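Local coordinates for extracellular solute-binding protein family 1 (Pseudothermotoga lettingae, PDB 5CI5), which binds alpha-D-tagatose in its pocket and probably delivers sugar to an ABC transporter as its extracellular solute-binding component, at residues K45-E48 with E49-I53; M102-H105 with L106-E110; L142-K145 with A146-E149. All blocks are in the same frame, centred on the assembly; numbering follows the deposited sequence.

Contact 1: residues K45-E48 with E49-I53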
loop_
_atom_site.group_PDB
_atom_site.type_symbol
_atom_site.label_atom_id
_atom_site.label_comp_id
_atom_site.label_asym_id
_atom_site.label_seq_id
_atom_site.Cartn_x
_atom_site.Cartn_y
_atom_site.Cartn_z
ATOM N N LYS A 45 9.070 5.968 -23.143
ATOM C CA LYS A 45 9.668 6.381 -24.408
ATOM C C LYS A 45 10.744 5.383 -24.821
ATOM O O LYS A 45 10.837 5.036 -25.999
ATOM C CB LYS A 45 10.251 7.784 -24.321
ATOM C CG LYS A 45 9.218 8.928 -24.273
ATOM C CD LYS A 45 8.145 8.873 -25.373
ATOM C CE LYS A 45 6.742 8.795 -24.771
ATOM N NZ LYS A 45 5.710 8.313 -25.721
ATOM N N THR A 46 11.514 4.889 -23.856
ATOM C CA THR A 46 12.554 3.901 -24.153
ATOM C C THR A 46 11.903 2.632 -24.716
ATOM O O THR A 46 12.379 2.053 -25.697
ATOM C CB THR A 46 13.391 3.615 -22.902
ATOM O OG1 THR A 46 14.118 4.793 -22.548
ATOM C CG2 THR A 46 14.381 2.480 -23.114
ATOM N N PHE A 47 10.780 2.229 -24.131
ATOM C CA PHE A 47 10.064 1.081 -24.645
ATOM C C PHE A 47 9.658 1.297 -26.093
ATOM O O PHE A 47 9.845 0.413 -26.936
ATOM C CB PHE A 47 8.815 0.790 -23.808
ATOM C CG PHE A 47 7.936 -0.275 -24.395
ATOM C CD1 PHE A 47 8.215 -1.608 -24.202
ATOM C CD2 PHE A 47 6.846 0.068 -25.172
ATOM C CE1 PHE A 47 7.410 -2.603 -24.754
ATOM C CE2 PHE A 47 6.039 -0.918 -25.746
ATOM C CZ PHE A 47 6.311 -2.250 -25.524
ATOM N N GLU A 48 9.094 2.469 -26.384
ATOM C CA GLU A 48 8.641 2.765 -27.727
ATOM C C GLU A 48 9.794 2.700 -28.731
ATOM O O GLU A 48 9.638 2.182 -29.851
ATOM C CB GLU A 48 7.997 4.137 -27.775
ATOM C CG GLU A 48 6.699 4.228 -27.031
ATOM C CD GLU A 48 6.007 5.558 -27.261
ATOM O OE1 GLU A 48 6.694 6.518 -27.684
ATOM O OE2 GLU A 48 4.788 5.652 -27.012
ATOM N N GLU A 49 10.947 3.220 -28.322
ATOM C CA GLU A 49 12.131 3.206 -29.192
ATOM C C GLU A 49 12.562 1.768 -29.472
ATOM O O GLU A 49 12.925 1.405 -30.602
ATOM C CB GLU A 49 13.306 3.959 -28.560
ATOM C CG GLU A 49 13.099 5.446 -28.285
ATOM C CD GLU A 49 12.638 6.209 -29.502
ATOM O OE1 GLU A 49 13.042 5.834 -30.625
ATOM O OE2 GLU A 49 11.872 7.182 -29.332
ATOM N N LYS A 50 12.548 0.957 -28.424
ATOM C CA LYS A 50 13.019 -0.419 -28.537
ATOM C C LYS A 50 12.080 -1.341 -29.299
ATOM O O LYS A 50 12.540 -2.310 -29.911
ATOM C CB LYS A 50 13.279 -1.008 -27.164
ATOM C CG LYS A 50 13.631 -2.497 -27.246
ATOM C CD LYS A 50 14.134 -3.064 -25.944
ATOM C CE LYS A 50 14.540 -4.515 -26.137
ATOM N NZ LYS A 50 14.894 -5.173 -24.855
ATOM N N TYR A 51 10.781 -1.061 -29.287
ATOM C CA TYR A 51 9.801 -2.008 -29.829
ATOM C C TYR A 51 8.965 -1.485 -30.994
ATOM O O TYR A 51 8.255 -2.255 -31.650
ATOM C CB TYR A 51 8.879 -2.461 -28.713
ATOM C CG TYR A 51 9.555 -3.470 -27.823
ATOM C CD1 TYR A 51 9.673 -4.796 -28.225
ATOM C CD2 TYR A 51 10.107 -3.099 -26.616
ATOM C CE1 TYR A 51 10.306 -5.721 -27.439
ATOM C CE2 TYR A 51 10.735 -4.024 -25.802
ATOM C CZ TYR A 51 10.835 -5.341 -26.225
ATOM O OH TYR A 51 11.465 -6.288 -25.444
ATOM N N GLY A 52 9.047 -0.190 -31.249
ATOM C CA GLY A 52 8.324 0.406 -32.350
ATOM C C GLY A 52 6.830 0.324 -32.142
ATOM O O GLY A 52 6.054 0.222 -33.094
ATOM N N ILE A 53 6.433 0.369 -30.875
ATOM C CA ILE A 53 5.041 0.300 -30.478
ATOM C C ILE A 53 4.678 1.606 -29.792
ATOM O O ILE A 53 5.335 1.994 -28.838
ATOM C CB ILE A 53 4.798 -0.881 -29.525
ATOM C CG1 ILE A 53 5.048 -2.198 -30.251
ATOM C CG2 ILE A 53 3.372 -0.849 -28.953
ATOM C CD1 ILE A 53 5.136 -3.396 -29.339
HETATM O O HOH W 1 9.167 7.293 -28.203
#

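Contact 2: residues M102-H105 with L106-E110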
loop_
_atom_site.group_PDB
_atom_site.type_symbol
_atom_site.label_atom_id
_atom_site.label_comp_id
_atom_site.label_asym_id
_atom_site.label_seq_id
_atom_site.Cartn_x
_atom_site.Cartn_y
_atom_site.Cartn_z
HETATM N N MSE A 102 -1.909 -15.257 -17.061
HETATM C CA MSE A 102 -0.512 -15.035 -17.435
HETATM C C MSE A 102 0.385 -16.262 -17.082
HETATM O O MSE A 102 1.607 -16.146 -17.053
HETATM C CB MSE A 102 -0.017 -13.705 -16.786
HETATM C CG MSE A 102 -0.665 -12.395 -17.430
HETATM SE SE MSE A 102 -0.585 -10.657 -16.438
HETATM C CE MSE A 102 1.221 -10.136 -16.927
ATOM N N GLU A 103 -0.206 -17.447 -16.867
ATOM C CA GLU A 103 0.577 -18.646 -16.581
ATOM C C GLU A 103 1.567 -18.995 -17.678
ATOM O O GLU A 103 2.738 -19.247 -17.410
ATOM C CB GLU A 103 -0.312 -19.871 -16.380
ATOM C CG GLU A 103 -0.788 -20.091 -14.990
ATOM C CD GLU A 103 0.312 -20.044 -13.932
ATOM O OE1 GLU A 103 0.136 -19.270 -12.993
ATOM O OE2 GLU A 103 1.322 -20.768 -13.990
ATOM N N GLU A 104 1.096 -19.029 -18.914
ATOM C CA GLU A 104 1.975 -19.399 -20.003
ATOM C C GLU A 104 3.121 -18.397 -20.150
ATOM O O GLU A 104 4.284 -18.780 -20.249
ATOM C CB GLU A 104 1.216 -19.497 -21.307
ATOM C CG GLU A 104 2.159 -19.646 -22.486
ATOM C CD GLU A 104 1.521 -20.365 -23.623
ATOM O OE1 GLU A 104 0.464 -19.900 -24.085
ATOM O OE2 GLU A 104 2.076 -21.399 -24.045
ATOM N N HIS A 105 2.805 -17.114 -20.131
ATOM C CA HIS A 105 3.892 -16.140 -20.214
ATOM C C HIS A 105 4.893 -16.253 -19.053
ATOM O O HIS A 105 6.099 -16.127 -19.260
ATOM C CB HIS A 105 3.317 -14.742 -20.286
ATOM C CG HIS A 105 2.923 -14.335 -21.674
ATOM N ND1 HIS A 105 1.689 -13.794 -21.960
ATOM C CD2 HIS A 105 3.605 -14.372 -22.840
ATOM C CE1 HIS A 105 1.630 -13.511 -23.247
ATOM N NE2 HIS A 105 2.777 -13.856 -23.807
ATOM N N LEU A 106 4.398 -16.471 -17.826
ATOM C CA LEU A 106 5.275 -16.485 -16.672
ATOM C C LEU A 106 6.138 -17.737 -16.694
ATOM O O LEU A 106 7.303 -17.715 -16.285
ATOM C CB LEU A 106 4.480 -16.399 -15.378
ATOM C CG LEU A 106 3.865 -15.028 -15.159
ATOM C CD1 LEU A 106 2.887 -15.114 -13.998
ATOM C CD2 LEU A 106 4.920 -13.968 -14.888
ATOM N N LYS A 107 5.574 -18.828 -17.197
ATOM C CA LYS A 107 6.346 -20.053 -17.327
ATOM C C LYS A 107 7.521 -19.860 -18.292
ATOM O O LYS A 107 8.555 -20.494 -18.137
ATOM C CB LYS A 107 5.451 -21.203 -17.793
ATOM C CG LYS A 107 6.164 -22.539 -17.916
ATOM C CD LYS A 107 5.601 -23.562 -16.931
ATOM C CE LYS A 107 6.592 -24.687 -16.667
ATOM N NZ LYS A 107 6.605 -25.070 -15.223
ATOM N N ASN A 108 7.364 -18.993 -19.287
ATOM C CA ASN A 108 8.415 -18.809 -20.289
ATOM C C ASN A 108 9.293 -17.587 -20.024
ATOM O O ASN A 108 10.189 -17.292 -20.803
ATOM C CB ASN A 108 7.809 -18.681 -21.686
ATOM C CG ASN A 108 7.251 -19.999 -22.205
ATOM O OD1 ASN A 108 7.836 -21.060 -21.995
ATOM N ND2 ASN A 108 6.102 -19.935 -22.856
ATOM N N TRP A 109 9.019 -16.854 -18.953
ATOM C CA TRP A 109 9.743 -15.606 -18.694
ATOM C C TRP A 109 10.945 -15.804 -17.769
ATOM O O TRP A 109 10.790 -16.377 -16.686
ATOM C CB TRP A 109 8.791 -14.575 -18.074
ATOM C CG TRP A 109 9.432 -13.230 -17.838
ATOM C CD1 TRP A 109 10.191 -12.521 -18.727
ATOM C CD2 TRP A 109 9.348 -12.426 -16.655
ATOM N NE1 TRP A 109 10.598 -11.331 -18.164
ATOM C CE2 TRP A 109 10.086 -11.246 -16.897
ATOM C CE3 TRP A 109 8.730 -12.592 -15.416
ATOM C CZ2 TRP A 109 10.219 -10.241 -15.940
ATOM C CZ3 TRP A 109 8.863 -11.595 -14.468
ATOM C CH2 TRP A 109 9.609 -10.439 -14.734
ATOM N N GLU A 110 12.112 -15.290 -18.191
ATOM C CA GLU A 110 13.362 -15.347 -17.400
ATOM C C GLU A 110 13.168 -14.866 -15.985
ATOM O O GLU A 110 13.719 -15.428 -15.041
ATOM C CB GLU A 110 14.480 -14.478 -18.035
ATOM C CG GLU A 110 14.143 -12.962 -18.202
ATOM C CD GLU A 110 14.448 -12.058 -16.959
ATOM O OE1 GLU A 110 15.209 -12.458 -16.049
ATOM O OE2 GLU A 110 13.920 -10.921 -16.910
#

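Contact 3: residues L142-K145 with A146-E149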
loop_
_atom_site.group_PDB
_atom_site.type_symbol
_atom_site.label_atom_id
_atom_site.label_comp_id
_atom_site.label_asym_id
_atom_site.label_seq_id
_atom_site.Cartn_x
_atom_site.Cartn_y
_atom_site.Cartn_z
ATOM N N LEU A 142 6.866 5.612 9.438
ATOM C CA LEU A 142 7.610 6.689 8.766
ATOM C C LEU A 142 7.693 7.866 9.714
ATOM O O LEU A 142 6.677 8.256 10.272
ATOM C CB LEU A 142 6.879 7.082 7.473
ATOM C CG LEU A 142 7.492 8.169 6.599
ATOM C CD1 LEU A 142 8.768 7.688 5.912
ATOM C CD2 LEU A 142 6.455 8.607 5.542
ATOM N N TYR A 143 8.885 8.417 9.933
ATOM C CA TYR A 143 8.987 9.492 10.898
ATOM C C TYR A 143 10.061 10.506 10.549
ATOM O O TYR A 143 10.992 10.225 9.797
ATOM C CB TYR A 143 9.222 8.904 12.303
ATOM C CG TYR A 143 10.555 8.215 12.516
ATOM C CD1 TYR A 143 10.736 6.877 12.152
ATOM C CD2 TYR A 143 11.623 8.881 13.119
ATOM C CE1 TYR A 143 11.938 6.240 12.352
ATOM C CE2 TYR A 143 12.837 8.244 13.321
ATOM C CZ TYR A 143 12.984 6.927 12.947
ATOM O OH TYR A 143 14.186 6.285 13.143
ATOM N N ASN A 144 9.903 11.682 11.156
ATOM C CA ASN A 144 10.649 12.885 10.847
ATOM C C ASN A 144 11.665 13.117 11.956
ATOM O O ASN A 144 11.294 13.384 13.093
ATOM C CB ASN A 144 9.660 14.056 10.715
ATOM C CG ASN A 144 10.326 15.384 10.353
ATOM O OD1 ASN A 144 11.357 15.752 10.906
ATOM N ND2 ASN A 144 9.737 16.093 9.401
ATOM N N LYS A 145 12.946 13.033 11.616
ATOM C CA LYS A 145 14.007 13.118 12.608
ATOM C C LYS A 145 14.105 14.496 13.252
ATOM O O LYS A 145 14.310 14.609 14.469
ATOM C CB LYS A 145 15.334 12.759 11.958
ATOM C CG LYS A 145 15.512 11.268 11.675
ATOM C CD LYS A 145 16.875 11.043 11.025
ATOM C CE LYS A 145 17.465 9.693 11.348
ATOM N NZ LYS A 145 18.906 9.671 10.948
ATOM N N ALA A 146 13.942 15.533 12.438
ATOM C CA ALA A 146 14.105 16.895 12.921
ATOM C C ALA A 146 13.031 17.234 13.933
ATOM O O ALA A 146 13.277 17.986 14.874
ATOM C CB ALA A 146 14.061 17.880 11.770
HETATM N N MSE A 147 11.833 16.690 13.727
HETATM C CA MSE A 147 10.727 16.937 14.638
HETATM C C MSE A 147 10.951 16.216 15.951
HETATM O O MSE A 147 10.645 16.773 16.993
HETATM C CB MSE A 147 9.401 16.536 14.008
HETATM C CG MSE A 147 9.041 17.404 12.825
HETATM SE SE MSE A 147 7.312 16.970 12.090
HETATM C CE MSE A 147 6.201 17.770 13.458
ATOM N N PHE A 148 11.506 15.004 15.921
ATOM C CA PHE A 148 11.858 14.305 17.163
ATOM C C PHE A 148 12.859 15.150 17.952
ATOM O O PHE A 148 12.679 15.437 19.149
ATOM C CB PHE A 148 12.433 12.912 16.856
ATOM C CG PHE A 148 11.387 11.822 16.821
ATOM C CD1 PHE A 148 10.373 11.846 15.878
ATOM C CD2 PHE A 148 11.430 10.773 17.717
ATOM C CE1 PHE A 148 9.424 10.845 15.843
ATOM C CE2 PHE A 148 10.490 9.789 17.683
ATOM C CZ PHE A 148 9.481 9.827 16.751
ATOM N N GLU A 149 13.886 15.597 17.247
ATOM C CA GLU A 149 14.942 16.371 17.887
ATOM C C GLU A 149 14.389 17.645 18.510
ATOM O O GLU A 149 14.711 17.980 19.654
ATOM C CB GLU A 149 16.046 16.687 16.877
ATOM C CG GLU A 149 17.244 17.409 17.496
ATOM C CD GLU A 149 18.316 17.772 16.491
ATOM O OE1 GLU A 149 18.206 17.425 15.295
ATOM O OE2 GLU A 149 19.280 18.432 16.906
#

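Contact 1: residues K45-E48 with E49-I53
Phe47 and Tyr51, one turn apart on helix 37-51, are brought together by their first torsions: Phe47 swings CG anti to its own N (chi1 172°), while Tyr51 keeps CG beside its N (chi1 -77°). The two planes are inclined by only 30°, but the rings are displaced laterally, so little of one lies over the other; the touch is Phe47 CE1 to Tyr51 CD2 at 3.3 Å. Tyr51 CB rests over one face of the Phe47 ring near its rim, and Ile53 CB packs 4.0 Å from Phe47 CE2. Trading Phe47 for an alanine would probably leave Tyr51 and Ile53 without the ring that lies against both. The helix runs out at Gly52, whose positive phi turns the chain while its N still donates to Glu48 O at 2.8 Å. Lys45 NZ forms a salt bridge with Glu48 OE1, 2.8 Å apart though weak as a hydrogen bond, and a water donates to both Glu48 OE1 and Glu49 OE2, linking two like charges. Glu48 OE2 accepts from Val55 N, tying the helix end to strand 55-60 of the beta-alpha-beta unit 25-60, while Phe47, Tyr51 and Ile53 lean on Leu318, Lys317 and Asp314 of helix 312-322.

Contact 2: residues M102-H105 with L106-E110
Met102, the N-cap residue of the short helix 103-108, takes the amide of Leu106 on its carbonyl and so closes the first turn. Backbone bonds carry most of this contact: Leu106 N to Met102 O and Lys107 N to Glu103 O are both 2.9 Å, whereas Asn108 N reaches Glu104 O at 3.2 Å and makes a second, weak bond to His105 O. The carbon contacts centre on Leu106. With CG beside the backbone N (chi1 -71°), its CG lies 3.2 Å from Met102 O; its CD1 approaches CB of the selenomethionine Met102 only loosely, and both side chains bear on Trp316 of helix 312-322. Two polar ends, of Glu103 and His105, turn to other parts of the chain: Glu103 forms a salt bridge with Arg129 of strand 128-138, and His105 stacks on Trp316 while its NE2 is hydrogen-bonded to Glu313. These ties join the helix to strand 128-138 and to helix 312-322. Among the polar side chains, Glu104 and Asn108 run side by side in the same direction, carboxylate and amide planes 28° apart; Asn108 ND2 comes 4.0 Å from Glu104 CG and 3.4 Å from Glu104 O, at an angle too poor for a hydrogen bond.

Contact 3: residues L142-K145 with A146-E149
An N-cap joins strand 140-144, the central strand of a three-stranded antiparallel sheet, to helix 145-150, and Asn144 is the capping residue. Its OD1 accepts from Met147 N at 3.0 Å, reasonably straight at the hydrogen, though the donor stands above the carbonyl plane of the amide, 46° out of it. With chi1 at -179° the Asn144 amide is turned away from its own N and beside its carbonyl carbon, which carries OD1 back over the start of the helix. Asn144 therefore serves the first turn twice, since its main-chain O also takes Phe148 N, at 3.3 Å; Lys145 O receives Glu149 N in the next bond along. The side chain of the selenomethionine Met147 crosses the asparagine at about a right angle, its CG 3.4 Å from Asn144 CG and its SE 3.7 Å from Asn144 ND2. That nitrogen is hydrogen-bonded to Asn257 OD1, so the amide is held from both ends and its rotation is fixed.

The aromatic half of the contact lies on another side of the chain. Tyr143 presents its edge to the face of Phe148 with ring planes 53° apart and centroids separated by 5.4 Å. Tyr143 CD2 sits over that face toward the rim, nearest to Phe148 CE1. The tyrosine gets there with its ring swung to the side flanked by both main-chain neighbours of CA, and its OH is hydrogen-bonded to Pro155 O. Met261 of strand 261-264 touches the side chains of both Tyr143 and Phe148.

Chemically, the buried amide is engaged at both its polar atoms, and an oxygen carrying partial negative charge faces the positive end of the helix dipole, which probably steadies the first turn where strand gives way to helix.

Along the chain the three contacts follow in series, 45-53, then 102-110, then 142-149. Contacts 1 and 2 lie on the same side of the chain's centre, their own centres 22 Å apart and their nearest atoms about 9 Å apart; they do not touch, yet both pack against helix 312-322, from much later in the sequence. Contact 3 is remote, its centre 43 Å from that of contact 1 and 44 Å from that of contact 2, and it belongs to the separate antiparallel sheet 261-264, 140-144, 283-286. This spread is consistent with the two-lobed build of solute-binding proteins, in which sugar is held between lobes; none of the three contacts includes a tagatose-pocket residue.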